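Local coordinates for protein CocE/NonD family hydrolase (PDB 3III) that probably hydrolyses ester or amide bonds, as an alpha/beta-hydrolase of the CocE/NonD family related to X-Pro dipeptidyl-peptidases, at residues K313-F316 / D317-K321. Residues are numbered along the deposited sequence; the frame is centred on the assembly and turned at random.
Sequences KSFF and DFYLK
Leu-320 rests its CD1 methyl on one face of the Phe-316 ring, a CH-pi contact 3.6 Å from the centroid and 16° off the ring normal, at the C-terminal end of helix 306-319, which packs on the central sheet of the alpha/beta-hydrolase fold. The two side chains lie side by side, pointing the same way; Phe-316 touches Val-70 and Leu-320 touches Pro-68, both of strand 67-74. One residue back along the chain, the same i to i+4 spacing yields a different geometry: Tyr-319 turns an edge toward the face of Phe-315 in an offset edge-to-face pair, planes at 62° and centroids 5.1 Å apart, and both rings touch Trp-291. Phe-315, Phe-316 and Tyr-319 thus pack on strands of the sheet, while a polar pair lies at the flank. There Lys-313 leaves with CG anti to the backbone N (chi1 178°), then bends at chi3 and chi4 to bring NZ back to Asp-317, where it meets the syn lone pair of OD2 in a salt bridge of 3.0 Å. The other carboxylate oxygen, OD1, is hydrogen-bonded to Tyr-118 OH. Phe-316 O accepts two backbone bonds, from Leu-320 N at 2.7 Å and Lys-321 N at 3.3 Å.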
loop_
_atom_site.group_PDB
_atom_site.type_symbol
_atom_site.label_atom_id
_atom_site.label_comp_id
_atom_site.label_asym_id
_atom_site.label_seq_id
_atom_site.Cartn_x
_atom_site.Cartn_y
_atom_site.Cartn_z
ATOM N N LYS A 313 -17.092 -10.580 0.283
ATOM C CA LYS A 313 -18.281 -11.131 0.908
ATOM C C LYS A 313 -18.166 -12.664 1.018
ATOM O O LYS A 313 -18.578 -13.236 2.007
ATOM C CB LYS A 313 -19.563 -10.713 0.126
ATOM C CG LYS A 313 -20.906 -11.303 0.703
ATOM C CD LYS A 313 -22.141 -10.733 -0.093
ATOM C CE LYS A 313 -22.890 -11.825 -0.801
ATOM N NZ LYS A 313 -23.333 -13.005 0.142
ATOM N N SER A 314 -17.588 -13.319 0.015
ATOM C CA SER A 314 -17.448 -14.747 0.075
ATOM C C SER A 314 -16.517 -15.149 1.265
ATOM O O SER A 314 -16.821 -16.080 2.013
ATOM C CB SER A 314 -16.950 -15.320 -1.261
ATOM O OG SER A 314 -16.692 -16.730 -1.065
ATOM N N PHE A 315 -15.449 -14.389 1.450
ATOM C CA PHE A 315 -14.481 -14.591 2.547
ATOM C C PHE A 315 -15.164 -14.364 3.892
ATOM O O PHE A 315 -15.076 -15.206 4.791
ATOM C CB PHE A 315 -13.321 -13.630 2.332
ATOM C CG PHE A 315 -12.297 -13.573 3.431
ATOM C CD1 PHE A 315 -11.415 -14.632 3.666
ATOM C CD2 PHE A 315 -12.167 -12.416 4.190
ATOM C CE1 PHE A 315 -10.436 -14.527 4.655
ATOM C CE2 PHE A 315 -11.192 -12.300 5.177
ATOM C CZ PHE A 315 -10.310 -13.380 5.410
ATOM N N PHE A 316 -15.908 -13.277 3.995
ATOM C CA PHE A 316 -16.604 -12.976 5.253
ATOM C C PHE A 316 -17.790 -13.915 5.522
ATOM O O PHE A 316 -18.072 -14.182 6.666
ATOM C CB PHE A 316 -17.065 -11.519 5.315
ATOM C CG PHE A 316 -16.019 -10.523 5.815
ATOM C CD1 PHE A 316 -14.775 -10.897 6.271
ATOM C CD2 PHE A 316 -16.324 -9.150 5.793
ATOM C CE1 PHE A 316 -13.839 -9.930 6.724
ATOM C CE2 PHE A 316 -15.463 -8.208 6.297
ATOM C CZ PHE A 316 -14.185 -8.598 6.748
ATOM N N ASP A 317 -18.487 -14.388 4.488
ATOM C CA ASP A 317 -19.564 -15.338 4.703
ATOM C C ASP A 317 -18.959 -16.616 5.291
ATOM O O ASP A 317 -19.560 -17.261 6.192
ATOM C CB ASP A 317 -20.275 -15.716 3.397
ATOM C CG ASP A 317 -21.183 -14.631 2.843
ATOM O OD1 ASP A 317 -21.521 -13.638 3.539
ATOM O OD2 ASP A 317 -21.584 -14.843 1.691
ATOM N N PHE A 318 -17.758 -16.985 4.821
ATOM C CA PHE A 318 -17.100 -18.179 5.418
ATOM C C PHE A 318 -16.696 -17.921 6.867
ATOM O O PHE A 318 -16.968 -18.745 7.729
ATOM C CB PHE A 318 -15.891 -18.593 4.589
ATOM C CG PHE A 318 -15.313 -19.918 4.963
ATOM C CD1 PHE A 318 -15.760 -21.069 4.356
ATOM C CD2 PHE A 318 -14.302 -20.011 5.912
ATOM C CE1 PHE A 318 -15.230 -22.360 4.711
ATOM C CE2 PHE A 318 -13.742 -21.281 6.241
ATOM C CZ PHE A 318 -14.212 -22.434 5.627
ATOM N N TYR A 319 -15.995 -16.812 7.133
ATOM C CA TYR A 319 -15.383 -16.585 8.454
ATOM C C TYR A 319 -16.301 -15.922 9.477
ATOM O O TYR A 319 -16.167 -16.218 10.660
ATOM C CB TYR A 319 -13.990 -15.868 8.369
ATOM C CG TYR A 319 -12.954 -16.780 7.799
ATOM C CD1 TYR A 319 -12.495 -17.876 8.513
ATOM C CD2 TYR A 319 -12.537 -16.633 6.491
ATOM C CE1 TYR A 319 -11.613 -18.758 7.965
ATOM C CE2 TYR A 319 -11.654 -17.503 5.933
ATOM C CZ TYR A 319 -11.191 -18.579 6.666
ATOM O OH TYR A 319 -10.352 -19.512 6.092
ATOM N N LEU A 320 -17.177 -15.006 9.050
ATOM C CA LEU A 320 -18.027 -14.299 9.981
ATOM C C LEU A 320 -19.419 -14.922 10.090
ATOM O O LEU A 320 -20.005 -14.883 11.164
ATOM C CB LEU A 320 -18.158 -12.835 9.600
ATOM C CG LEU A 320 -16.854 -12.056 9.435
ATOM C CD1 LEU A 320 -17.142 -10.503 9.136
ATOM C CD2 LEU A 320 -15.977 -12.170 10.716
ATOM N N LYS A 321 -19.957 -15.476 8.991
ATOM C CA LYS A 321 -21.256 -16.159 9.060
ATOM C C LYS A 321 -21.065 -17.644 9.328
ATOM O O LYS A 321 -22.036 -18.335 9.634
ATOM C CB LYS A 321 -22.084 -15.975 7.772
ATOM C CG LYS A 321 -22.588 -14.550 7.595
ATOM C CD LYS A 321 -23.550 -14.407 6.464
ATOM C CE LYS A 321 -24.179 -13.005 6.443
ATOM N NZ LYS A 321 -25.180 -12.851 5.362
HETATM O O HOH W 1 -24.110 -13.298 3.251
#